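Local coordinates for protein 3-oxoadipate enol-lactonase (Burkholderia xenovorans, PDB 2XUA) that probably hydrolyses the ester bond of 3-oxoadipate enol-lactone, a step in the bacterial breakdown of catechol, at residues Ile117-Cys123 and Val207-Ile212; Pro44-Leu49 and Phe254-Val259; Leu78-Leu83 and Thr105-Leu109; Leu39-Ala43 and Phe96-Ser100. All coordinates share one frame; numbering follows the deposited sequence.

Overall arrangement
All four contacts belong to one alpha/beta hydrolase core. Contact 1 pairs two strands of the central sheet, and strand 94-99 of contact 4 is the next strand along. Contact 2 packs on one face of this sheet. There Phe-254 touches both Cys-123 of contact 1 and Trp-42 of contact 4. Contact 3 lies on the other face, where Phe-96 of contact 4 fills its floor. Contacts 2 and 3 therefore do not touch; their nearest atoms are about 12 Å apart. Contact 4 is closest to the pocket: the Leu-99 side chain lies about 7 Å from bound laevulinic acid. The side chains of contacts 1, 2 and 3 stay about 12 to 14 Å or more from it.

Contact 1 (Ile117-Cys123 and Val207-Ile212); sequences IERVALC and VPALVI
Val-120 and Leu-122 pair with Ala-209 and Val-211 as neighbouring parallel strands in the central sheet of an alpha/beta hydrolase fold. The axes run 4.7 Å apart at an angle of 13°. Four backbone bonds join them: Val-120 and Leu-122 give their N-H to Pro-208 O and Leu-210 O, and their own carbonyls accept from Leu-210 N and Ile-212 N.

Side chains alternate between the two faces. On one face, Val-120 holds CG1 between its backbone N and carbonyl carbon (chi1 83°). This sets CG1 against Ala-209 CB at 3.5 Å. Leu-122 and Val-211 share that face, and both touch Leu-228 of helix 222-231. On the other face, Ala-121 CB borders Leu-210 CD2, under helix 251-263.

At the N-terminal end, before the regular pairing, Ile-117 CG2 meets Val-207 CG2 at 4.0 Å, the two side chains crossing at about a right angle. Next along, the chain of Arg-119 is extended from CG to NE and carries its guanidinium across the Pro-208 ring. Pro-208 CB sits 3.5 Å above the guanidinium plane, toward its rim. The charge itself is met by Glu-264, in a salt bridge to NH1. At the far end, Cys-123 turns SG anti to its carbonyl carbon (chi1 -57°). This lays SG beside Ile-212, 3.9 Å from its CD1.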
loop_
_atom_site.group_PDB
_atom_site.type_symbol
_atom_site.label_atom_id
_atom_site.label_comp_id
_atom_site.label_asym_id
_atom_site.label_seq_id
_atom_site.Cartn_x
_atom_site.Cartn_y
_atom_site.Cartn_z
ATOM N N ILE B 117 19.062 -10.412 -18.750
ATOM C CA ILE B 117 18.117 -9.322 -19.104
ATOM C C ILE B 117 17.592 -9.421 -20.529
ATOM O O ILE B 117 18.370 -9.602 -21.466
ATOM C CB ILE B 117 18.772 -7.881 -18.842
ATOM C CG1 ILE B 117 19.106 -7.646 -17.381
ATOM C CG2 ILE B 117 17.884 -6.762 -19.365
ATOM C CD1 ILE B 117 17.968 -7.854 -16.328
ATOM N N GLU B 118 16.290 -9.285 -20.762
ATOM C CA GLU B 118 15.807 -9.275 -22.143
ATOM C C GLU B 118 15.794 -7.866 -22.705
ATOM O O GLU B 118 16.503 -7.577 -23.642
ATOM C CB GLU B 118 14.456 -9.988 -22.289
ATOM C CG GLU B 118 13.722 -9.783 -23.586
ATOM C CD GLU B 118 13.753 -10.989 -24.490
ATOM O OE1 GLU B 118 13.258 -12.067 -24.054
ATOM O OE2 GLU B 118 14.230 -10.855 -25.652
ATOM N N ARG B 119 14.936 -7.009 -22.157
ATOM C CA ARG B 119 14.743 -5.621 -22.608
ATOM C C ARG B 119 14.646 -4.777 -21.327
ATOM O O ARG B 119 14.267 -5.285 -20.210
ATOM C CB ARG B 119 13.509 -5.435 -23.523
ATOM C CG ARG B 119 13.565 -6.089 -24.888
ATOM C CD ARG B 119 12.547 -5.508 -25.887
ATOM N NE ARG B 119 12.972 -5.823 -27.264
ATOM C CZ ARG B 119 12.753 -5.082 -28.368
ATOM N NH1 ARG B 119 12.043 -3.949 -28.323
ATOM N NH2 ARG B 119 13.243 -5.499 -29.549
ATOM N N VAL B 120 15.108 -3.521 -21.409
ATOM C CA VAL B 120 15.178 -2.757 -20.178
ATOM C C VAL B 120 14.388 -1.471 -20.394
ATOM O O VAL B 120 14.488 -0.918 -21.461
ATOM C CB VAL B 120 16.657 -2.573 -19.749
ATOM C CG1 VAL B 120 17.311 -1.403 -20.467
ATOM C CG2 VAL B 120 16.810 -2.481 -18.258
ATOM N N ALA B 121 13.521 -1.054 -19.450
ATOM C CA ALA B 121 12.847 0.238 -19.517
ATOM C C ALA B 121 13.435 1.059 -18.343
ATOM O O ALA B 121 13.293 0.669 -17.178
ATOM C CB ALA B 121 11.298 0.101 -19.359
ATOM N N LEU B 122 14.071 2.193 -18.636
ATOM C CA LEU B 122 14.813 2.875 -17.598
ATOM C C LEU B 122 14.099 4.218 -17.359
ATOM O O LEU B 122 14.177 5.143 -18.174
ATOM C CB LEU B 122 16.268 3.073 -18.035
ATOM C CG LEU B 122 17.000 1.775 -18.421
ATOM C CD1 LEU B 122 18.244 2.147 -19.268
ATOM C CD2 LEU B 122 17.463 1.062 -17.176
ATOM N N CYS B 123 13.385 4.297 -16.247
ATOM C CA CYS B 123 12.341 5.322 -16.110
ATOM C C CYS B 123 12.690 6.365 -15.035
ATOM O O CYS B 123 13.154 6.025 -13.951
ATOM C CB CYS B 123 11.017 4.655 -15.779
ATOM S SG CYS B 123 10.539 3.410 -17.054
ATOM N N VAL B 207 21.429 -4.706 -24.842
ATOM C CA VAL B 207 20.008 -5.164 -25.004
ATOM C C VAL B 207 19.109 -4.000 -25.407
ATOM O O VAL B 207 19.504 -2.826 -25.203
ATOM C CB VAL B 207 19.495 -5.884 -23.709
ATOM C CG1 VAL B 207 20.574 -6.790 -23.157
ATOM C CG2 VAL B 207 19.202 -4.902 -22.677
ATOM N N PRO B 208 17.961 -4.269 -26.056
ATOM C CA PRO B 208 17.097 -3.177 -26.398
ATOM C C PRO B 208 16.691 -2.363 -25.149
ATOM O O PRO B 208 16.316 -2.946 -24.128
ATOM C CB PRO B 208 15.887 -3.892 -26.992
ATOM C CG PRO B 208 16.405 -5.199 -27.409
ATOM C CD PRO B 208 17.321 -5.562 -26.397
ATOM N N ALA B 209 16.808 -1.040 -25.222
ATOM C CA ALA B 209 16.477 -0.183 -24.091
ATOM C C ALA B 209 15.446 0.870 -24.477
ATOM O O ALA B 209 15.342 1.298 -25.650
ATOM C CB ALA B 209 17.728 0.441 -23.434
ATOM N N LEU B 210 14.593 1.195 -23.499
ATOM C CA LEU B 210 13.667 2.322 -23.587
ATOM C C LEU B 210 14.021 3.276 -22.436
ATOM O O LEU B 210 14.204 2.860 -21.292
ATOM C CB LEU B 210 12.216 1.843 -23.430
ATOM C CG LEU B 210 11.174 2.890 -23.047
ATOM C CD1 LEU B 210 10.958 3.865 -24.270
ATOM C CD2 LEU B 210 9.832 2.255 -22.635
ATOM N N VAL B 211 14.117 4.557 -22.714
ATOM C CA VAL B 211 14.345 5.502 -21.609
ATOM C C VAL B 211 13.101 6.370 -21.527
ATOM O O VAL B 211 12.723 6.919 -22.509
ATOM C CB VAL B 211 15.602 6.376 -21.786
ATOM C CG1 VAL B 211 15.709 7.445 -20.609
ATOM C CG2 VAL B 211 16.843 5.547 -21.846
ATOM N N ILE B 212 12.444 6.426 -20.359
ATOM C CA ILE B 212 11.287 7.276 -20.148
ATOM C C ILE B 212 11.753 8.370 -19.176
ATOM O O ILE B 212 12.406 8.073 -18.174
ATOM C CB ILE B 212 10.066 6.501 -19.538
ATOM C CG1 ILE B 212 9.389 5.630 -20.585
ATOM C CG2 ILE B 212 9.009 7.434 -19.024
ATOM C CD1 ILE B 212 8.357 4.681 -20.007
#

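Contact 2 (Pro44-Leu49 and Phe254-Val259)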
loop_
_atom_site.group_PDB
_atom_site.type_symbol
_atom_site.label_atom_id
_atom_site.label_comp_id
_atom_site.label_asym_id
_atom_site.label_seq_id
_atom_site.Cartn_x
_atom_site.Cartn_y
_atom_site.Cartn_z
ATOM N N PRO B 44 -0.531 0.645 -10.693
ATOM C CA PRO B 44 -1.279 0.972 -11.964
ATOM C C PRO B 44 -0.823 0.198 -13.198
ATOM O O PRO B 44 -1.566 0.087 -14.170
ATOM C CB PRO B 44 -1.050 2.498 -12.156
ATOM C CG PRO B 44 -0.821 3.011 -10.686
ATOM C CD PRO B 44 0.142 1.841 -10.179
ATOM N N GLN B 45 0.402 -0.324 -13.163
ATOM C CA GLN B 45 0.896 -1.101 -14.284
ATOM C C GLN B 45 0.576 -2.630 -14.257
ATOM O O GLN B 45 0.810 -3.349 -15.253
ATOM C CB GLN B 45 2.423 -0.918 -14.388
ATOM C CG GLN B 45 2.853 0.409 -15.067
ATOM C CD GLN B 45 2.512 1.631 -14.211
ATOM O OE1 GLN B 45 1.913 2.632 -14.686
ATOM N NE2 GLN B 45 2.870 1.556 -12.938
ATOM N N VAL B 46 0.168 -3.130 -13.113
ATOM C CA VAL B 46 0.140 -4.608 -12.919
ATOM C C VAL B 46 -0.812 -5.352 -13.873
ATOM O O VAL B 46 -0.457 -6.355 -14.513
ATOM C CB VAL B 46 -0.149 -4.940 -11.443
ATOM C CG1 VAL B 46 -0.445 -6.466 -11.276
ATOM C CG2 VAL B 46 1.082 -4.456 -10.554
ATOM N N ALA B 47 -1.993 -4.791 -14.021
ATOM C CA ALA B 47 -3.044 -5.375 -14.881
ATOM C C ALA B 47 -2.581 -5.524 -16.333
ATOM O O ALA B 47 -2.643 -6.611 -16.890
ATOM C CB ALA B 47 -4.345 -4.550 -14.797
ATOM N N ALA B 48 -2.096 -4.449 -16.952
ATOM C CA ALA B 48 -1.646 -4.501 -18.308
ATOM C C ALA B 48 -0.402 -5.376 -18.479
ATOM O O ALA B 48 -0.260 -6.035 -19.497
ATOM C CB ALA B 48 -1.398 -3.071 -18.893
ATOM N N LEU B 49 0.494 -5.406 -17.501
ATOM C CA LEU B 49 1.700 -6.192 -17.672
ATOM C C LEU B 49 1.441 -7.686 -17.496
ATOM O O LEU B 49 2.024 -8.490 -18.184
ATOM C CB LEU B 49 2.771 -5.746 -16.688
ATOM C CG LEU B 49 3.481 -4.415 -16.978
ATOM C CD1 LEU B 49 4.291 -4.154 -15.694
ATOM C CD2 LEU B 49 4.444 -4.458 -18.209
ATOM N N PHE B 254 2.273 5.860 -19.553
ATOM C CA PHE B 254 3.461 5.126 -19.103
ATOM C C PHE B 254 3.291 3.612 -19.378
ATOM O O PHE B 254 4.201 2.972 -19.950
ATOM C CB PHE B 254 3.658 5.378 -17.616
ATOM C CG PHE B 254 4.875 4.702 -17.045
ATOM C CD1 PHE B 254 6.044 5.428 -16.745
ATOM C CD2 PHE B 254 4.860 3.323 -16.821
ATOM C CE1 PHE B 254 7.215 4.776 -16.183
ATOM C CE2 PHE B 254 6.013 2.672 -16.248
ATOM C CZ PHE B 254 7.176 3.392 -15.930
ATOM N N THR B 255 2.163 3.068 -18.929
ATOM C CA THR B 255 1.818 1.682 -19.157
ATOM C C THR B 255 1.873 1.284 -20.635
ATOM O O THR B 255 2.581 0.337 -21.011
ATOM C CB THR B 255 0.478 1.296 -18.493
ATOM O OG1 THR B 255 0.560 1.560 -17.074
ATOM C CG2 THR B 255 0.253 -0.182 -18.684
ATOM N N LYS B 256 1.186 2.039 -21.468
ATOM C CA LYS B 256 1.188 1.823 -22.901
ATOM C C LYS B 256 2.598 1.824 -23.468
ATOM O O LYS B 256 2.962 0.918 -24.247
ATOM C CB LYS B 256 0.310 2.899 -23.580
ATOM C CG LYS B 256 0.189 2.813 -25.106
ATOM C CD LYS B 256 -0.755 1.663 -25.560
ATOM C CE LYS B 256 -0.859 1.457 -27.108
ATOM N NZ LYS B 256 -0.832 2.749 -27.856
ATOM N N THR B 257 3.384 2.847 -23.098
ATOM C CA THR B 257 4.722 2.952 -23.630
ATOM C C THR B 257 5.563 1.719 -23.292
ATOM O O THR B 257 6.222 1.166 -24.163
ATOM C CB THR B 257 5.431 4.217 -23.097
ATOM O OG1 THR B 257 4.596 5.369 -23.366
ATOM C CG2 THR B 257 6.760 4.382 -23.787
ATOM N N VAL B 258 5.549 1.329 -22.022
ATOM C CA VAL B 258 6.326 0.214 -21.539
ATOM C C VAL B 258 5.787 -1.084 -22.177
ATOM O O VAL B 258 6.585 -1.878 -22.639
ATOM C CB VAL B 258 6.369 0.170 -20.014
ATOM C CG1 VAL B 258 7.146 -1.002 -19.544
ATOM C CG2 VAL B 258 7.168 1.424 -19.516
ATOM N N VAL B 259 4.463 -1.232 -22.290
ATOM C CA VAL B 259 3.919 -2.476 -22.863
ATOM C C VAL B 259 4.293 -2.607 -24.359
ATOM O O VAL B 259 4.756 -3.672 -24.782
ATOM C CB VAL B 259 2.456 -2.709 -22.531
ATOM C CG1 VAL B 259 1.860 -3.989 -23.289
ATOM C CG2 VAL B 259 2.278 -2.902 -20.996
HETATM O O HOH W 1 -1.807 2.133 -16.012
#
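The helical segments carrying Ala-48 and Thr-255 run in roughly the same direction. Their axes cross at -40° and come within 9.8 Å. The alpha carbons are nearest at Gln-45 and Thr-255, and again one turn later at Leu-49 and Val-259.

Thr-255 is central. Its CG2 is anti to the backbone N and meets Ala-48 CB directly, 3.3 Å away. This is tighter than usual carbon contact. The OG1 branch lies on the side of Gln-45, and Gln-45 CG comes within 3.3 Å of it. The same OG1 is hydrogen-bonded to Ala-251 O within its own helix. It also bonds a water at 2.7 Å. That water donates to Pro-44 O at 2.8 Å and so bridges the two helices.

The Gln-45 chain bends at chi2 (68°), which brings its CD to 3.9 Å from Phe-254 CD2. The two side chains cross at about a right angle. Further along, Leu-49 and Val-259 slide past each other in opposite directions, with CD2 of Leu-49 3.9 Å from CG2 of Val-259.

Both helices cover the same face of the central sheet of the alpha/beta hydrolase fold. Pro-44 also packs on Val-169 of the second subunit. Leu-49 rests on strands 28-32 and 54-58. Phe-254 and Val-258 rest on Ile-212 of strand 209-214.

Contact 3 (Leu78-Leu83 and Thr105-Leu109)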
loop_
_atom_site.group_PDB
_atom_site.type_symbol
_atom_site.label_atom_id
_atom_site.label_comp_id
_atom_site.label_asym_id
_atom_site.label_seq_id
_atom_site.Cartn_x
_atom_site.Cartn_y
_atom_site.Cartn_z
ATOM N N LEU B 78 22.476 -3.855 -4.492
ATOM C CA LEU B 78 21.161 -3.693 -5.117
ATOM C C LEU B 78 20.991 -4.556 -6.345
ATOM O O LEU B 78 19.905 -5.091 -6.589
ATOM C CB LEU B 78 20.851 -2.217 -5.410
ATOM C CG LEU B 78 20.877 -1.224 -4.236
ATOM C CD1 LEU B 78 20.774 0.149 -4.843
ATOM C CD2 LEU B 78 19.737 -1.431 -3.210
ATOM N N THR B 79 22.033 -4.689 -7.134
ATOM C CA THR B 79 21.977 -5.516 -8.309
ATOM C C THR B 79 21.869 -7.000 -7.883
ATOM O O THR B 79 21.074 -7.766 -8.457
ATOM C CB THR B 79 23.194 -5.266 -9.196
ATOM O OG1 THR B 79 23.208 -3.901 -9.619
ATOM C CG2 THR B 79 23.116 -6.065 -10.507
ATOM N N GLY B 80 22.656 -7.381 -6.880
ATOM C CA GLY B 80 22.723 -8.746 -6.406
ATOM C C GLY B 80 21.436 -9.178 -5.714
ATOM O O GLY B 80 21.071 -10.366 -5.697
ATOM N N ASP B 81 20.743 -8.195 -5.149
ATOM C CA ASP B 81 19.436 -8.429 -4.611
ATOM C C ASP B 81 18.490 -8.928 -5.722
ATOM O O ASP B 81 17.786 -9.903 -5.495
ATOM C CB ASP B 81 18.908 -7.166 -3.945
ATOM C CG ASP B 81 19.574 -6.903 -2.622
ATOM O OD1 ASP B 81 20.412 -7.737 -2.149
ATOM O OD2 ASP B 81 19.231 -5.899 -2.002
ATOM N N VAL B 82 18.486 -8.277 -6.882
ATOM C CA VAL B 82 17.559 -8.617 -8.016
ATOM C C VAL B 82 17.946 -9.991 -8.459
ATOM O O VAL B 82 17.119 -10.898 -8.497
ATOM C CB VAL B 82 17.661 -7.641 -9.221
ATOM C CG1 VAL B 82 16.770 -8.136 -10.434
ATOM C CG2 VAL B 82 17.204 -6.225 -8.823
ATOM N N LEU B 83 19.246 -10.171 -8.696
ATOM C CA LEU B 83 19.743 -11.488 -9.116
ATOM C C LEU B 83 19.441 -12.654 -8.185
ATOM O O LEU B 83 18.974 -13.685 -8.657
ATOM C CB LEU B 83 21.230 -11.413 -9.452
ATOM C CG LEU B 83 21.521 -10.454 -10.565
ATOM C CD1 LEU B 83 23.053 -10.346 -10.590
ATOM C CD2 LEU B 83 20.980 -10.904 -11.931
ATOM N N THR B 105 19.608 0.732 -11.049
ATOM C CA THR B 105 19.792 -0.734 -10.910
ATOM C C THR B 105 19.680 -1.459 -12.266
ATOM O O THR B 105 20.420 -2.448 -12.578
ATOM C CB THR B 105 18.724 -1.258 -9.937
ATOM O OG1 THR B 105 18.887 -0.593 -8.689
ATOM C CG2 THR B 105 18.860 -2.777 -9.681
ATOM N N GLY B 106 18.743 -0.993 -13.081
ATOM C CA GLY B 106 18.521 -1.571 -14.369
ATOM C C GLY B 106 19.694 -1.297 -15.308
ATOM O O GLY B 106 20.075 -2.159 -16.116
ATOM N N VAL B 107 20.272 -0.093 -15.212
ATOM C CA VAL B 107 21.510 0.168 -15.974
ATOM C C VAL B 107 22.597 -0.797 -15.531
ATOM O O VAL B 107 23.224 -1.392 -16.388
ATOM C CB VAL B 107 22.002 1.657 -15.837
ATOM C CG1 VAL B 107 23.403 1.836 -16.430
ATOM C CG2 VAL B 107 20.968 2.595 -16.443
ATOM N N ALA B 108 22.831 -0.967 -14.228
ATOM C CA ALA B 108 23.832 -1.932 -13.745
ATOM C C ALA B 108 23.557 -3.370 -14.228
ATOM O O ALA B 108 24.495 -4.127 -14.615
ATOM C CB ALA B 108 23.932 -1.921 -12.287
ATOM N N LEU B 109 22.287 -3.760 -14.166
ATOM C CA LEU B 109 21.877 -5.101 -14.510
ATOM C C LEU B 109 22.093 -5.300 -15.993
ATOM O O LEU B 109 22.728 -6.290 -16.378
ATOM C CB LEU B 109 20.408 -5.288 -14.146
ATOM C CG LEU B 109 19.866 -6.175 -13.042
ATOM C CD1 LEU B 109 20.794 -7.026 -12.192
ATOM C CD2 LEU B 109 18.756 -5.458 -12.221
#
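Val-82 of helix 75-88 points at Thr-105 and Leu-109 of helix 101-112. The helix axes cross at -73° and come within 9.6 Å. The valine side chain spreads over both residues. Its CB is already 3.9 Å from Leu-109 CD2. From there CG1 goes anti to the backbone N (chi1 174°) and reaches the same methyl at 3.8 Å. CG1 also touches the ring of Phe-96 on the strand beneath. The other branch, CG2, is anti to the carbonyl carbon. It meets Thr-105 CG2 at 3.9 Å, and it also borders Leu-109 CD2. As modelled, CD2 thus lies against both valine branches. The leucine rotamer as a whole is uncertain, however, because its CD1 is placed too close to Thr-79.

Thr-105 turns its methyl to the contact. The hydroxyls of both threonines bond back within their own helices: Thr-105 OG1 to Met-101 O, and Thr-79 OG1 to Ile-75 O. Thr-79 OG1 still lies 3.4 Å from Ala-108 CB, a plain packing contact.

Phe-96 lies under both helices, against Val-82, Thr-105 and Leu-109. The order of helix 75-88, strand 94-99 and helix 101-112 belongs to the successive beta-alpha-beta crossovers of the alpha/beta hydrolase fold. Helix 101-112 is the one that follows the probable nucleophile elbow.

Contact 4 (Leu39-Ala43 and Phe96-Ser100); sequences LSMWA and FCGLS
Trp-42 pushes the six-membered end of its indole at strand 94-99, into the groove between the side chains of Cys-97 and Leu-99. Both point toward the tryptophan from the same face of the strand and flank its ring. Trp-42 CH2 is 3.9 Å from Cys-97 SG and 3.8 Å from Leu-99 CB. Its CZ2 faces the backbone, with Gly-98 C near the ring plane at the edge. Gly-98 has no side chain, which leaves room for the Phe-96 ring on the other face of the strand.

The sulfur of Cys-97 is 4.7 Å from the centroid of the six-membered ring and 47° off its normal. This is an oblique sulfur-aromatic contact. Cys-97 SG is anti to its backbone N (chi1 177°), which swings it to the tryptophan.

Met-41, modelled as selenomethionine, lies beside it, between the indole and Leu-99. Its chain bends at chi3 (-73°), laying CE over the centre of the neighbouring Trp-42 ring, 3.9 Å above the plane. From there CE also reaches Leu-99 CD1 at 4.0 Å.

Leu-99 is followed by Ser-100, probably the nucleophile on the elbow of this alpha/beta hydrolase, with His-244 beside it. The side-chain contacts are carbon and sulfur, and the ring edge also lies against the strand backbone. The residues leading into the elbow are thus joined to 39-43 by buried apolar and sulfur-aromatic packing, without directional polar bonds between the two segments.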
loop_
_atom_site.group_PDB
_atom_site.type_symbol
_atom_site.label_atom_id
_atom_site.label_comp_id
_atom_site.label_asym_id
_atom_site.label_seq_id
_atom_site.Cartn_x
_atom_site.Cartn_y
_atom_site.Cartn_z
ATOM N N LEU B 39 6.489 -1.667 -3.166
ATOM C CA LEU B 39 6.027 -2.242 -4.408
ATOM C C LEU B 39 4.616 -1.863 -4.844
ATOM O O LEU B 39 4.238 -2.183 -5.979
ATOM C CB LEU B 39 6.298 -3.742 -4.425
ATOM C CG LEU B 39 5.498 -4.908 -3.808
ATOM C CD1 LEU B 39 6.220 -5.740 -2.854
ATOM C CD2 LEU B 39 3.993 -4.781 -3.497
ATOM N N SER B 40 3.847 -1.196 -3.961
ATOM C CA SER B 40 2.525 -0.660 -4.321
ATOM C C SER B 40 2.612 0.427 -5.369
ATOM O O SER B 40 1.610 0.744 -6.066
ATOM C CB SER B 40 1.763 -0.138 -3.067
ATOM O OG SER B 40 2.362 1.064 -2.506
HETATM N N MSE B 41 3.799 1.039 -5.503
HETATM C CA MSE B 41 3.913 2.151 -6.489
HETATM C C MSE B 41 3.667 1.689 -7.926
HETATM O O MSE B 41 3.302 2.484 -8.753
HETATM C CB MSE B 41 5.264 2.851 -6.382
HETATM C CG MSE B 41 6.412 1.930 -6.818
HETATM SE SE MSE B 41 7.873 3.040 -7.393
HETATM C CE MSE B 41 7.209 3.695 -9.099
ATOM N N TRP B 42 3.807 0.376 -8.214
ATOM C CA TRP B 42 3.621 -0.121 -9.563
ATOM C C TRP B 42 2.192 -0.643 -9.769
ATOM O O TRP B 42 1.895 -1.211 -10.785
ATOM C CB TRP B 42 4.575 -1.309 -9.779
ATOM C CG TRP B 42 6.006 -0.872 -9.853
ATOM C CD1 TRP B 42 6.995 -1.174 -8.972
ATOM C CD2 TRP B 42 6.612 -0.108 -10.917
ATOM N NE1 TRP B 42 8.176 -0.584 -9.379
ATOM C CE2 TRP B 42 7.982 0.062 -10.574
ATOM C CE3 TRP B 42 6.121 0.497 -12.071
ATOM C CZ2 TRP B 42 8.889 0.786 -11.372
ATOM C CZ3 TRP B 42 7.010 1.207 -12.895
ATOM C CH2 TRP B 42 8.395 1.357 -12.520
ATOM N N ALA B 43 1.327 -0.519 -8.770
ATOM C CA ALA B 43 0.005 -1.075 -8.922
ATOM C C ALA B 43 -0.708 -0.629 -10.236
ATOM O O ALA B 43 -1.379 -1.455 -10.880
ATOM C CB ALA B 43 -0.880 -0.745 -7.615
ATOM N N PHE B 96 13.023 -5.816 -17.597
ATOM C CA PHE B 96 13.280 -5.082 -16.385
ATOM C C PHE B 96 12.814 -3.677 -16.631
ATOM O O PHE B 96 13.108 -3.078 -17.677
ATOM C CB PHE B 96 14.777 -5.102 -16.023
ATOM C CG PHE B 96 15.091 -4.482 -14.671
ATOM C CD1 PHE B 96 15.176 -5.265 -13.538
ATOM C CD2 PHE B 96 15.309 -3.088 -14.554
ATOM C CE1 PHE B 96 15.476 -4.671 -12.282
ATOM C CE2 PHE B 96 15.551 -2.502 -13.301
ATOM C CZ PHE B 96 15.677 -3.265 -12.209
ATOM N N CYS B 97 12.083 -3.156 -15.645
ATOM C CA CYS B 97 11.552 -1.780 -15.689
ATOM C C CYS B 97 11.747 -1.226 -14.308
ATOM O O CYS B 97 11.156 -1.711 -13.324
ATOM C CB CYS B 97 10.049 -1.769 -16.051
ATOM S SG CYS B 97 9.253 -0.116 -16.053
ATOM N N GLY B 98 12.555 -0.186 -14.231
ATOM C CA GLY B 98 12.928 0.395 -12.937
ATOM C C GLY B 98 12.757 1.878 -13.027
ATOM O O GLY B 98 12.940 2.451 -14.107
ATOM N N LEU B 99 12.339 2.465 -11.913
ATOM C CA LEU B 99 12.092 3.878 -11.852
ATOM C C LEU B 99 13.061 4.507 -10.852
ATOM O O LEU B 99 13.181 4.044 -9.756
ATOM C CB LEU B 99 10.643 4.193 -11.472
ATOM C CG LEU B 99 10.203 5.656 -11.727
ATOM C CD1 LEU B 99 8.758 5.745 -12.228
ATOM C CD2 LEU B 99 10.402 6.557 -10.542
ATOM N N SER B 100 13.727 5.585 -11.304
ATOM C CA SER B 100 14.771 6.290 -10.544
ATOM C C SER B 100 15.931 5.405 -10.067
ATOM O O SER B 100 16.619 4.870 -10.917
ATOM C CB SER B 100 14.196 7.197 -9.422
ATOM O OG SER B 100 15.232 8.172 -9.159
#